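Local coordinates for protein oxidase (Sinorhizobium meliloti, PDB 4FFU) that is of uncertain function but has the hot-dog fold of MaoC-like proteins and may act as a monoamine oxidase, at residues 29-33 against 131-135; 34-40 against 126-132; 78-82 against 116-120; 104-110 against 160-166. All coordinates share one frame; numbering follows the deposited sequence.

Contact 1. Residues 29-33 against 131-135; sequences IYYED and AKEDD
The ring of Y31 meets the side chain of K132, whose CE makes a CH-pi contact and whose ammonium a cation-pi contact, tying the short 3-10 turn ahead of the first strand of this MaoC-like hot-dog sheet to the end of strand 122-134. The lysine crosses the tyrosine at a slant. Its chain runs extended as far as CD and then bends (chi3 70°), which carries CE over one face of the ring, 4.3 Å from the centroid. NZ goes further, to 5.0 Å from the centroid of the Y31 ring and only 8° off its normal. The same ammonium makes a weak hydrogen bond of 3.1 Å to Y31 O, its stronger partner being the carbonyl of Y34. At the far end of the ring, Y31 OH lies against the backbone of E133, 3.2 Å from E133 C, while the E133 carboxylate turns to R143. A leucine in place of Y31 would probably leave the K132 ammonium without its aromatic face and open a gap beside the E133 backbone. D134, whose OD1 also pairs with R169, is reached through water: one molecule in the plane of the ring lies beside Y31 OH and donates to D134 OD1 at 2.8 Å.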
loop_
_atom_site.group_PDB
_atom_site.type_symbol
_atom_site.label_atom_id
_atom_site.label_comp_id
_atom_site.label_asym_id
_atom_site.label_seq_id
_atom_site.Cartn_x
_atom_site.Cartn_y
_atom_site.Cartn_z
ATOM N N ILE I 29 31.884 -1.033 -9.560
ATOM C CA ILE I 29 32.764 -2.124 -9.967
ATOM C C ILE I 29 32.737 -2.221 -11.485
ATOM O O ILE I 29 31.704 -2.559 -12.079
ATOM C CB ILE I 29 32.366 -3.489 -9.352
ATOM C CG1 ILE I 29 32.076 -3.365 -7.854
ATOM C CG2 ILE I 29 33.448 -4.528 -9.634
ATOM C CD1 ILE I 29 31.147 -4.434 -7.323
ATOM N N TYR I 30 33.876 -1.914 -12.103
ATOM C CA TYR I 30 34.034 -2.030 -13.545
ATOM C C TYR I 30 34.203 -3.479 -13.921
ATOM O O TYR I 30 34.524 -4.315 -13.070
ATOM C CB TYR I 30 35.246 -1.226 -14.009
ATOM C CG TYR I 30 34.997 0.258 -13.955
ATOM C CD1 TYR I 30 34.230 0.887 -14.942
ATOM C CD2 TYR I 30 35.500 1.035 -12.909
ATOM C CE1 TYR I 30 33.992 2.247 -14.898
ATOM C CE2 TYR I 30 35.261 2.398 -12.855
ATOM C CZ TYR I 30 34.509 2.995 -13.852
ATOM O OH TYR I 30 34.263 4.341 -13.816
ATOM N N TYR I 31 34.003 -3.771 -15.202
ATOM C CA TYR I 31 33.957 -5.151 -15.687
ATOM C C TYR I 31 35.159 -5.989 -15.243
ATOM O O TYR I 31 34.989 -7.123 -14.782
ATOM C CB TYR I 31 33.801 -5.185 -17.207
ATOM C CG TYR I 31 34.009 -6.567 -17.789
ATOM C CD1 TYR I 31 33.054 -7.570 -17.596
ATOM C CD2 TYR I 31 35.178 -6.884 -18.504
ATOM C CE1 TYR I 31 33.239 -8.836 -18.107
ATOM C CE2 TYR I 31 35.375 -8.161 -19.020
ATOM C CZ TYR I 31 34.399 -9.132 -18.811
ATOM O OH TYR I 31 34.563 -10.399 -19.308
ATOM N N GLU I 32 36.361 -5.424 -15.392
ATOM C CA GLU I 32 37.618 -6.104 -15.030
ATOM C C GLU I 32 37.743 -6.449 -13.554
ATOM O O GLU I 32 38.417 -7.419 -13.205
ATOM C CB GLU I 32 38.843 -5.288 -15.477
ATOM C CG GLU I 32 38.946 -5.084 -16.984
ATOM C CD GLU I 32 38.174 -3.870 -17.493
ATOM O OE1 GLU I 32 37.424 -3.237 -16.715
ATOM O OE2 GLU I 32 38.321 -3.553 -18.690
ATOM N N ASP I 33 37.104 -5.666 -12.686
ATOM C CA ASP I 33 37.225 -5.875 -11.244
ATOM C C ASP I 33 36.188 -6.816 -10.598
ATOM O O ASP I 33 36.268 -7.109 -9.404
ATOM C CB ASP I 33 37.275 -4.527 -10.529
ATOM C CG ASP I 33 38.376 -3.623 -11.076
ATOM O OD1 ASP I 33 39.420 -4.143 -11.542
ATOM O OD2 ASP I 33 38.187 -2.393 -11.048
ATOM N N ALA I 131 30.142 -15.883 -14.050
ATOM C CA ALA I 131 30.822 -15.882 -15.369
ATOM C C ALA I 131 31.040 -14.464 -15.891
ATOM O O ALA I 131 30.273 -13.540 -15.556
ATOM C CB ALA I 131 30.047 -16.697 -16.395
ATOM N N LYS I 132 32.080 -14.302 -16.710
ATOM C CA LYS I 132 32.444 -13.013 -17.284
ATOM C C LYS I 132 32.829 -13.244 -18.734
ATOM O O LYS I 132 33.682 -14.096 -19.025
ATOM C CB LYS I 132 33.621 -12.396 -16.525
ATOM C CG LYS I 132 33.319 -12.013 -15.081
ATOM C CD LYS I 132 34.578 -11.580 -14.339
ATOM C CE LYS I 132 35.051 -10.236 -14.868
ATOM N NZ LYS I 132 36.396 -9.873 -14.345
ATOM N N GLU I 133 32.186 -12.538 -19.660
ATOM C CA GLU I 133 32.652 -12.577 -21.058
ATOM C C GLU I 133 32.662 -11.208 -21.737
ATOM O O GLU I 133 32.027 -10.253 -21.250
ATOM C CB GLU I 133 31.826 -13.562 -21.881
ATOM C CG GLU I 133 30.351 -13.205 -22.025
ATOM C CD GLU I 133 29.596 -14.207 -22.897
ATOM O OE1 GLU I 133 28.447 -14.564 -22.558
ATOM O OE2 GLU I 133 30.151 -14.648 -23.921
ATOM N N ASP I 134 33.375 -11.120 -22.860
ATOM C CA ASP I 134 33.306 -9.936 -23.716
ATOM C C ASP I 134 31.875 -9.742 -24.214
ATOM O O ASP I 134 31.141 -10.709 -24.430
ATOM C CB ASP I 134 34.239 -10.081 -24.922
ATOM C CG ASP I 134 35.708 -9.924 -24.562
ATOM O OD1 ASP I 134 36.043 -9.647 -23.390
ATOM O OD2 ASP I 134 36.543 -10.080 -25.477
ATOM N N ASP I 135 31.471 -8.486 -24.371
ATOM C CA ASP I 135 30.186 -8.181 -24.990
ATOM C C ASP I 135 30.390 -8.114 -26.505
ATOM O O ASP I 135 31.173 -7.288 -26.992
ATOM C CB ASP I 135 29.612 -6.864 -24.451
ATOM C CG ASP I 135 28.094 -6.755 -24.631
ATOM O OD1 ASP I 135 27.465 -7.651 -25.240
ATOM O OD2 ASP I 135 27.523 -5.760 -24.146
HETATM O O HOH W 1 36.502 -10.807 -20.882
#

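Contact 2. Residues 34-40 against 126-132; sequences YEQGHVR and RVTIAAK
The carbonyl oxygen of H38 has several partners: I129 N donates to H38 O at 2.9 Å in a nearly straight bond (163°), a water donates to it, and T128 CA makes a CA-H...O contact. That water also donates to V127 O and lies in the plane of the H38 ring beside ND1, bridging the two segments where strand 39-46 begins. R40 and V127 exchange both backbone bonds as an antiparallel hydrogen-bonded pair, V127 N reaching R40 O at 2.8 Å. The R40 chain lies alongside V127, whose CG2 sits over one face of the guanidinium, 4.1 Å above its plane; R40 NH2 goes to the carbonyl of T95. A type II turn from E35 to H38 lets G37 N reach I129 O. I129 packs against the turn, its CB 3.3 Å from E35 O. CG1 lies opposite the carbonyl carbon (chi1 -52°), and the bend at chi2 then brings CD1 to the edge of the Y34 ring, 3.6 Å from Y34 CD1. K132 NZ closes the end with a 2.9 Å bond to Y34 O. Regular pairing thus gives way to a turn: strand and water hold H38 O, and the lysine satisfies Y34 O just before it.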
loop_
_atom_site.group_PDB
_atom_site.type_symbol
_atom_site.label_atom_id
_atom_site.label_comp_id
_atom_site.label_asym_id
_atom_site.label_seq_id
_atom_site.Cartn_x
_atom_site.Cartn_y
_atom_site.Cartn_z
ATOM N N TYR I 34 35.219 -7.306 -11.375
ATOM C CA TYR I 34 34.355 -8.362 -10.862
ATOM C C TYR I 34 35.183 -9.606 -10.638
ATOM O O TYR I 34 35.981 -9.986 -11.501
ATOM C CB TYR I 34 33.207 -8.657 -11.838
ATOM C CG TYR I 34 31.982 -7.803 -11.567
ATOM C CD1 TYR I 34 30.986 -8.230 -10.681
ATOM C CD2 TYR I 34 31.815 -6.571 -12.193
ATOM C CE1 TYR I 34 29.851 -7.446 -10.439
ATOM C CE2 TYR I 34 30.696 -5.789 -11.955
ATOM C CZ TYR I 34 29.722 -6.221 -11.074
ATOM O OH TYR I 34 28.610 -5.422 -10.857
ATOM N N GLU I 35 35.018 -10.235 -9.483
ATOM C CA GLU I 35 35.812 -11.417 -9.182
ATOM C C GLU I 35 34.948 -12.648 -9.286
ATOM O O GLU I 35 34.014 -12.791 -8.510
ATOM C CB GLU I 35 36.372 -11.329 -7.760
ATOM C CG GLU I 35 37.081 -10.025 -7.469
ATOM C CD GLU I 35 37.380 -9.865 -5.993
ATOM O OE1 GLU I 35 36.424 -9.792 -5.180
ATOM O OE2 GLU I 35 38.575 -9.817 -5.655
ATOM N N GLN I 36 35.258 -13.549 -10.222
ATOM C CA GLN I 36 34.547 -14.814 -10.266
ATOM C C GLN I 36 34.610 -15.494 -8.925
ATOM O O GLN I 36 35.683 -15.569 -8.311
ATOM C CB GLN I 36 35.135 -15.760 -11.308
ATOM C CG GLN I 36 34.891 -15.330 -12.724
ATOM C CD GLN I 36 35.641 -16.212 -13.694
ATOM O OE1 GLN I 36 36.260 -15.719 -14.631
ATOM N NE2 GLN I 36 35.625 -17.522 -13.447
ATOM N N GLY I 37 33.466 -16.007 -8.484
ATOM C CA GLY I 37 33.401 -16.759 -7.252
ATOM C C GLY I 37 33.075 -15.901 -6.050
ATOM O O GLY I 37 32.819 -16.440 -4.981
ATOM N N HIS I 38 33.073 -14.573 -6.205
ATOM C CA HIS I 38 32.761 -13.701 -5.063
ATOM C C HIS I 38 31.316 -13.959 -4.669
ATOM O O HIS I 38 30.448 -14.016 -5.550
ATOM C CB HIS I 38 32.932 -12.221 -5.408
ATOM C CG HIS I 38 32.517 -11.298 -4.300
ATOM N ND1 HIS I 38 31.231 -10.810 -4.173
ATOM C CD2 HIS I 38 33.215 -10.790 -3.257
ATOM C CE1 HIS I 38 31.156 -10.037 -3.103
ATOM N NE2 HIS I 38 32.350 -9.999 -2.536
ATOM N N VAL I 39 31.065 -14.120 -3.370
ATOM C CA VAL I 39 29.721 -14.432 -2.867
ATOM C C VAL I 39 29.313 -13.344 -1.872
ATOM O O VAL I 39 30.130 -12.943 -1.028
ATOM C CB VAL I 39 29.693 -15.796 -2.125
ATOM C CG1 VAL I 39 28.311 -16.073 -1.527
ATOM C CG2 VAL I 39 30.120 -16.936 -3.035
ATOM N N ARG I 40 28.068 -12.880 -1.972
ATOM C CA ARG I 40 27.460 -12.056 -0.912
ATOM C C ARG I 40 26.097 -12.637 -0.522
ATOM O O ARG I 40 25.443 -13.293 -1.332
ATOM C CB ARG I 40 27.319 -10.605 -1.343
ATOM C CG ARG I 40 26.579 -10.401 -2.655
ATOM C CD ARG I 40 26.136 -8.960 -2.860
ATOM N NE ARG I 40 25.719 -8.743 -4.251
ATOM C CZ ARG I 40 24.719 -7.957 -4.644
ATOM N NH1 ARG I 40 24.446 -7.854 -5.944
ATOM N NH2 ARG I 40 23.988 -7.285 -3.755
ATOM N N ARG I 126 21.435 -15.263 -1.872
ATOM C CA ARG I 126 22.877 -15.403 -2.062
ATOM C C ARG I 126 23.209 -15.018 -3.493
ATOM O O ARG I 126 22.553 -15.485 -4.435
ATOM C CB ARG I 126 23.323 -16.856 -1.796
ATOM C CG ARG I 126 24.840 -17.045 -1.870
ATOM C CD ARG I 126 25.252 -18.371 -1.240
ATOM N NE ARG I 126 24.606 -19.450 -1.980
ATOM C CZ ARG I 126 24.104 -20.548 -1.429
ATOM N NH1 ARG I 126 24.167 -20.717 -0.116
ATOM N NH2 ARG I 126 23.523 -21.469 -2.196
ATOM N N VAL I 127 24.218 -14.165 -3.673
ATOM C CA VAL I 127 24.559 -13.717 -5.025
ATOM C C VAL I 127 26.009 -14.091 -5.289
ATOM O O VAL I 127 26.869 -13.703 -4.519
ATOM C CB VAL I 127 24.373 -12.193 -5.201
ATOM C CG1 VAL I 127 24.742 -11.792 -6.618
ATOM C CG2 VAL I 127 22.916 -11.801 -4.937
ATOM N N THR I 128 26.258 -14.866 -6.349
ATOM C CA THR I 128 27.607 -15.356 -6.646
ATOM C C THR I 128 27.993 -14.874 -8.039
ATOM O O THR I 128 27.204 -15.025 -8.980
ATOM C CB THR I 128 27.670 -16.907 -6.621
ATOM O OG1 THR I 128 27.218 -17.397 -5.351
ATOM C CG2 THR I 128 29.139 -17.425 -6.850
ATOM N N ILE I 129 29.196 -14.314 -8.191
ATOM C CA ILE I 129 29.675 -13.943 -9.522
ATOM C C ILE I 129 30.042 -15.244 -10.228
ATOM O O ILE I 129 30.919 -15.987 -9.769
ATOM C CB ILE I 129 30.874 -12.949 -9.507
ATOM C CG1 ILE I 129 30.586 -11.708 -8.646
ATOM C CG2 ILE I 129 31.276 -12.563 -10.927
ATOM C CD1 ILE I 129 29.335 -10.938 -8.984
ATOM N N ALA I 130 29.345 -15.534 -11.326
ATOM C CA ALA I 130 29.447 -16.851 -11.941
ATOM C C ALA I 130 30.309 -16.870 -13.178
ATOM O O ALA I 130 31.080 -17.815 -13.366
ATOM C CB ALA I 130 28.078 -17.410 -12.272
ATOM N N ALA I 131 30.142 -15.883 -14.050
ATOM C CA ALA I 131 30.822 -15.882 -15.369
ATOM C C ALA I 131 31.040 -14.464 -15.891
ATOM O O ALA I 131 30.273 -13.540 -15.556
ATOM C CB ALA I 131 30.047 -16.697 -16.395
ATOM N N LYS I 132 32.080 -14.302 -16.710
ATOM C CA LYS I 132 32.444 -13.013 -17.284
ATOM C C LYS I 132 32.829 -13.244 -18.734
ATOM O O LYS I 132 33.682 -14.096 -19.025
ATOM C CB LYS I 132 33.621 -12.396 -16.525
ATOM C CG LYS I 132 33.319 -12.013 -15.081
ATOM C CD LYS I 132 34.578 -11.580 -14.339
ATOM C CE LYS I 132 35.051 -10.236 -14.868
ATOM N NZ LYS I 132 36.396 -9.873 -14.345
HETATM O O HOH W 2 37.977 -12.886 -14.606
HETATM O O HOH W 3 28.573 -11.443 -5.260
#

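Contact 3. Residues 78-82 against 116-120; sequences GQRIA and PVHIG
An amide-on-imidazole stack joins two irregular loops of the hot-dog domain, the one leading into helix 84-93 and the one between strands 103-113 and 122-134. The side chain of Q79 lies flat over one face of H118, their planes 3° apart, with Q79 CD 3.4 Å from H118 CG and the amide nitrogen above the centre of the ring. Its CG, set between the backbone N and the carbonyl carbon (chi1 60°), and an extended chain beyond bring the glutamine there. The ring edge is used too: R80 O lies in its plane, 3.6 Å from H118 CD2, and I81 CG2 touches the same edge. An alanine at H118 would probably cost the Q79 amide its stacking surface, leaving its flat orientation to the waters at OE1. One of these donates to both Q79 OE1 and R80 O and accepts from I119 N. A second links Q79 OE1 to I119 O. Further along, I119 CD1 sits over one face of the R80 guanidinium, 3.5 Å above its centre, and A82 N gives the one direct backbone bond, 2.9 Å to V117 O. The contact rests on helices: R80 makes a salt bridge to E49 of helix 49-59, F52 packs on R80, A82 and I119, and I87 of helix 84-93 packs on A82 and V117.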
loop_
_atom_site.group_PDB
_atom_site.type_symbol
_atom_site.label_atom_id
_atom_site.label_comp_id
_atom_site.label_asym_id
_atom_site.label_seq_id
_atom_site.Cartn_x
_atom_site.Cartn_y
_atom_site.Cartn_z
ATOM N N GLY I 78 -1.614 -28.027 1.547
ATOM C CA GLY I 78 -2.665 -27.563 2.488
ATOM C C GLY I 78 -2.653 -26.106 2.897
ATOM O O GLY I 78 -3.415 -25.688 3.782
ATOM N N GLN I 79 -1.807 -25.306 2.251
ATOM C CA GLN I 79 -1.743 -23.893 2.589
ATOM C C GLN I 79 -1.500 -23.007 1.381
ATOM O O GLN I 79 -1.147 -23.481 0.290
ATOM C CB GLN I 79 -0.697 -23.624 3.664
ATOM C CG GLN I 79 0.699 -24.026 3.267
ATOM C CD GLN I 79 1.671 -23.774 4.394
ATOM O OE1 GLN I 79 1.673 -22.698 5.003
ATOM N NE2 GLN I 79 2.516 -24.741 4.658
ATOM N N ARG I 80 -1.754 -21.715 1.566
ATOM C CA ARG I 80 -1.556 -20.758 0.481
ATOM C C ARG I 80 -0.079 -20.709 0.099
ATOM O O ARG I 80 0.789 -20.874 0.956
ATOM C CB ARG I 80 -2.022 -19.366 0.900
ATOM C CG ARG I 80 -3.548 -19.219 0.975
ATOM C CD ARG I 80 -3.874 -17.931 1.715
ATOM N NE ARG I 80 -3.730 -18.125 3.156
ATOM C CZ ARG I 80 -3.812 -17.152 4.058
ATOM N NH1 ARG I 80 -3.978 -15.877 3.659
ATOM N NH2 ARG I 80 -3.730 -17.460 5.369
ATOM N N ILE I 81 0.199 -20.496 -1.184
ATOM C CA ILE I 81 1.581 -20.419 -1.659
ATOM C C ILE I 81 1.840 -19.067 -2.318
ATOM O O ILE I 81 0.961 -18.505 -2.972
ATOM C CB ILE I 81 1.961 -21.588 -2.612
ATOM C CG1 ILE I 81 1.178 -21.521 -3.919
ATOM C CG2 ILE I 81 1.765 -22.942 -1.904
ATOM C CD1 ILE I 81 1.591 -22.517 -5.005
ATOM N N ALA I 82 3.038 -18.544 -2.115
ATOM C CA ALA I 82 3.403 -17.212 -2.647
ATOM C C ALA I 82 3.459 -17.247 -4.146
ATOM O O ALA I 82 3.833 -18.260 -4.734
ATOM C CB ALA I 82 4.768 -16.799 -2.084
ATOM N N PRO I 116 8.016 -24.230 -3.030
ATOM C CA PRO I 116 7.050 -23.181 -2.687
ATOM C C PRO I 116 7.472 -22.403 -1.446
ATOM O O PRO I 116 8.230 -22.937 -0.613
ATOM C CB PRO I 116 5.751 -23.968 -2.386
ATOM C CG PRO I 116 6.211 -25.366 -2.084
ATOM C CD PRO I 116 7.450 -25.590 -2.883
ATOM N N VAL I 117 6.991 -21.156 -1.336
ATOM C CA VAL I 117 7.206 -20.321 -0.153
ATOM C C VAL I 117 5.852 -20.075 0.505
ATOM O O VAL I 117 4.861 -19.738 -0.172
ATOM C CB VAL I 117 7.887 -18.972 -0.528
ATOM C CG1 VAL I 117 8.004 -18.026 0.677
ATOM C CG2 VAL I 117 9.260 -19.246 -1.144
ATOM N N HIS I 118 5.816 -20.240 1.822
ATOM C CA HIS I 118 4.590 -20.111 2.579
ATOM C C HIS I 118 4.651 -18.917 3.481
ATOM O O HIS I 118 5.732 -18.424 3.773
ATOM C CB HIS I 118 4.395 -21.363 3.444
ATOM C CG HIS I 118 4.369 -22.616 2.640
ATOM N ND1 HIS I 118 5.262 -23.650 2.840
ATOM C CD2 HIS I 118 3.586 -22.984 1.601
ATOM C CE1 HIS I 118 5.017 -24.609 1.961
ATOM N NE2 HIS I 118 4.000 -24.235 1.206
ATOM N N ILE I 119 3.484 -18.479 3.928
ATOM C CA ILE I 119 3.398 -17.405 4.936
ATOM C C ILE I 119 4.227 -17.801 6.144
ATOM O O ILE I 119 4.091 -18.929 6.656
ATOM C CB ILE I 119 1.933 -17.141 5.334
ATOM C CG1 ILE I 119 1.163 -16.522 4.135
ATOM C CG2 ILE I 119 1.853 -16.277 6.601
ATOM C CD1 ILE I 119 -0.358 -16.503 4.316
ATOM N N GLY I 120 5.113 -16.902 6.580
ATOM C CA GLY I 120 5.950 -17.174 7.767
ATOM C C GLY I 120 7.355 -17.647 7.455
ATOM O O GLY I 120 8.201 -17.671 8.328
HETATM O O HOH W 4 1.047 -20.032 3.531
HETATM O O HOH W 5 2.301 -20.915 6.927
HETATM O O HOH W 6 5.824 -20.124 -3.849
#

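Contact 4. Residues 104-110 against 160-166; sequences FSYGYDR and AADHILI
Strands 104-108 and 160-166 run antiparallel, their axes 4.7 Å apart at closest approach and 141° between directions, and a classic beta bulge sets Y106 and G107 together against I164, whose N and O bond G107 O and Y106 N. On the face carrying S105, Y108, H163 and L165, the rings of Y108 and H163 form an offset stack, their centroids 4.2 Å apart and their planes at 5°. H163 has its CG trans to the backbone N (chi1 -172°), which lays the imidazole under the tyrosine, so that Y108 OH stands over its centre. L165 CD2 covers the opposite face, 3.5 Å above the plane. At the edge, S105 OG lies in the ring plane and shares a 2.8 Å hydrogen bond with H163 NE2; G107 O approaches the same edge. Two faces and an edge therefore fix the rotation of the imidazole. On the other face I166 CD1 packs between aromatic neighbours, 3.5 Å from Y106 CD1 and near the edge of the F104 ring, while I164 CD1 comes to 3.6 Å from D109 OD2. Where the chain turns its corner, R110 NH2 meets D162 OD2 at 2.8 Å, a salt bridge whose hydrogen bond is weak. D162 OD1 is taken by R147, and D109 OD1 by R112 of the second subunit, whose strand continues the sheet beside G107 and Y108. D162 thus has arginines of its own chain and D109 one of the second subunit, which would be expected to offset the repulsion between the two carboxylates.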
loop_
_atom_site.group_PDB
_atom_site.type_symbol
_atom_site.label_atom_id
_atom_site.label_comp_id
_atom_site.label_asym_id
_atom_site.label_seq_id
_atom_site.Cartn_x
_atom_site.Cartn_y
_atom_site.Cartn_z
ATOM N N PHE I 104 24.412 -2.404 -16.154
ATOM C CA PHE I 104 23.039 -2.371 -16.678
ATOM C C PHE I 104 22.417 -3.767 -16.588
ATOM O O PHE I 104 23.039 -4.740 -17.010
ATOM C CB PHE I 104 23.078 -1.930 -18.147
ATOM C CG PHE I 104 21.770 -2.096 -18.886
ATOM C CD1 PHE I 104 20.691 -1.243 -18.624
ATOM C CD2 PHE I 104 21.633 -3.063 -19.882
ATOM C CE1 PHE I 104 19.492 -1.383 -19.320
ATOM C CE2 PHE I 104 20.442 -3.204 -20.582
ATOM C CZ PHE I 104 19.369 -2.363 -20.300
ATOM N N SER I 105 21.190 -3.847 -16.072
ATOM C CA SER I 105 20.448 -5.127 -16.007
ATOM C C SER I 105 19.799 -5.528 -17.354
ATOM O O SER I 105 18.818 -4.931 -17.817
ATOM C CB SER I 105 19.419 -5.082 -14.875
ATOM O OG SER I 105 18.618 -6.256 -14.831
ATOM N N TYR I 106 20.368 -6.544 -17.986
ATOM C CA TYR I 106 20.024 -6.933 -19.334
ATOM C C TYR I 106 18.845 -7.918 -19.301
ATOM O O TYR I 106 17.956 -7.865 -20.152
ATOM C CB TYR I 106 21.260 -7.571 -19.992
ATOM C CG TYR I 106 21.031 -8.156 -21.350
ATOM C CD1 TYR I 106 21.062 -7.357 -22.504
ATOM C CD2 TYR I 106 20.798 -9.508 -21.492
ATOM C CE1 TYR I 106 20.864 -7.919 -23.757
ATOM C CE2 TYR I 106 20.603 -10.077 -22.734
ATOM C CZ TYR I 106 20.630 -9.284 -23.853
ATOM O OH TYR I 106 20.426 -9.902 -25.058
ATOM N N GLY I 107 18.835 -8.786 -18.297
ATOM C CA GLY I 107 17.758 -9.774 -18.132
ATOM C C GLY I 107 18.208 -10.908 -17.245
ATOM O O GLY I 107 19.220 -10.781 -16.541
ATOM N N TYR I 108 17.463 -12.008 -17.273
ATOM C CA TYR I 108 17.765 -13.178 -16.441
ATOM C C TYR I 108 17.629 -14.429 -17.295
ATOM O O TYR I 108 16.751 -14.497 -18.170
ATOM C CB TYR I 108 16.793 -13.304 -15.268
ATOM C CG TYR I 108 16.954 -12.250 -14.188
ATOM C CD1 TYR I 108 16.443 -10.973 -14.366
ATOM C CD2 TYR I 108 17.601 -12.556 -12.977
ATOM C CE1 TYR I 108 16.594 -9.993 -13.386
ATOM C CE2 TYR I 108 17.743 -11.595 -11.990
ATOM C CZ TYR I 108 17.235 -10.325 -12.200
ATOM O OH TYR I 108 17.385 -9.355 -11.239
ATOM N N ASP I 109 18.488 -15.403 -17.032
ATOM C CA ASP I 109 18.367 -16.734 -17.633
ATOM C C ASP I 109 18.013 -17.743 -16.552
ATOM O O ASP I 109 18.335 -17.537 -15.370
ATOM C CB ASP I 109 19.691 -17.150 -18.288
ATOM C CG ASP I 109 19.891 -16.567 -19.675
ATOM O OD1 ASP I 109 18.943 -16.045 -20.303
ATOM O OD2 ASP I 109 21.039 -16.663 -20.163
ATOM N N ARG I 110 17.340 -18.823 -16.951
ATOM C CA ARG I 110 17.121 -19.982 -16.069
ATOM C C ARG I 110 16.496 -19.630 -14.722
ATOM O O ARG I 110 16.964 -20.057 -13.673
ATOM C CB ARG I 110 18.428 -20.782 -15.884
ATOM C CG ARG I 110 18.730 -21.623 -17.107
ATOM C CD ARG I 110 20.161 -22.160 -17.141
ATOM N NE ARG I 110 20.700 -21.788 -18.449
ATOM C CZ ARG I 110 21.396 -20.672 -18.674
ATOM N NH1 ARG I 110 21.815 -20.378 -19.900
ATOM N NH2 ARG I 110 21.692 -19.854 -17.666
ATOM N N ALA I 160 15.978 -19.817 -8.044
ATOM C CA ALA I 160 17.302 -19.528 -8.581
ATOM C C ALA I 160 17.133 -18.837 -9.911
ATOM O O ALA I 160 16.137 -19.048 -10.588
ATOM C CB ALA I 160 18.091 -20.821 -8.763
ATOM N N ALA I 161 18.100 -18.002 -10.270
ATOM C CA ALA I 161 18.089 -17.318 -11.563
ATOM C C ALA I 161 19.482 -16.794 -11.833
ATOM O O ALA I 161 20.189 -16.437 -10.895
ATOM C CB ALA I 161 17.116 -16.154 -11.543
ATOM N N ASP I 162 19.844 -16.701 -13.111
ATOM C CA ASP I 162 21.111 -16.097 -13.527
ATOM C C ASP I 162 20.885 -14.683 -14.030
ATOM O O ASP I 162 20.242 -14.482 -15.069
ATOM C CB ASP I 162 21.761 -16.935 -14.634
ATOM C CG ASP I 162 22.195 -18.308 -14.153
ATOM O OD1 ASP I 162 22.398 -18.477 -12.935
ATOM O OD2 ASP I 162 22.294 -19.227 -15.006
ATOM N N HIS I 163 21.375 -13.698 -13.284
ATOM C CA HIS I 163 21.180 -12.293 -13.641
ATOM C C HIS I 163 22.307 -11.857 -14.573
ATOM O O HIS I 163 23.498 -11.991 -14.242
ATOM C CB HIS I 163 21.158 -11.443 -12.374
ATOM C CG HIS I 163 20.775 -10.018 -12.601
ATOM N ND1 HIS I 163 20.988 -9.041 -11.654
ATOM C CD2 HIS I 163 20.159 -9.410 -13.643
ATOM C CE1 HIS I 163 20.526 -7.886 -12.107
ATOM N NE2 HIS I 163 20.018 -8.084 -13.311
ATOM N N ILE I 164 21.927 -11.363 -15.746
ATOM C CA ILE I 164 22.881 -10.923 -16.734
ATOM C C ILE I 164 23.058 -9.411 -16.658
ATOM O O ILE I 164 22.106 -8.637 -16.866
ATOM C CB ILE I 164 22.457 -11.293 -18.180
ATOM C CG1 ILE I 164 22.221 -12.799 -18.309
ATOM C CG2 ILE I 164 23.529 -10.834 -19.160
ATOM C CD1 ILE I 164 21.381 -13.156 -19.518
ATOM N N LEU I 165 24.291 -9.005 -16.395
ATOM C CA LEU I 165 24.659 -7.602 -16.318
ATOM C C LEU I 165 25.566 -7.216 -17.473
ATOM O O LEU I 165 26.455 -7.985 -17.866
ATOM C CB LEU I 165 25.432 -7.347 -15.009
ATOM C CG LEU I 165 24.731 -7.625 -13.695
ATOM C CD1 LEU I 165 25.699 -7.337 -12.547
ATOM C CD2 LEU I 165 23.469 -6.750 -13.614
ATOM N N ILE I 166 25.332 -6.034 -18.037
ATOM C CA ILE I 166 26.264 -5.462 -19.011
ATOM C C ILE I 166 27.044 -4.394 -18.246
ATOM O O ILE I 166 26.458 -3.391 -17.791
ATOM C CB ILE I 166 25.534 -4.854 -20.225
ATOM C CG1 ILE I 166 24.789 -5.950 -20.997
ATOM C CG2 ILE I 166 26.511 -4.111 -21.153
ATOM C CD1 ILE I 166 24.014 -5.421 -22.185
#

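How the contacts relate
Contacts 1, 2 and 4 belong to one antiparallel sheet. Contacts 1 and 2 share A131 and K132, have centres about 11 Å apart, and follow one another along strand 122-134. Contact 4, at the opposite edge of the sheet within the chain, centres about 14 Å from contact 1 and 13 Å from contact 2. It touches the former where D135 OD2 meets I166 CG2 at 3.6 Å and the latter where Y34 OH meets L165 CD1 at 3.9 Å. Contact 3 stands apart among the helices, across the centre of the chain; its nearest atoms are about 10 Å from contact 4 and 25 Å from contact 1. Contact 4 reaches the second subunit, whereas no other chain touches contacts 1 and 2.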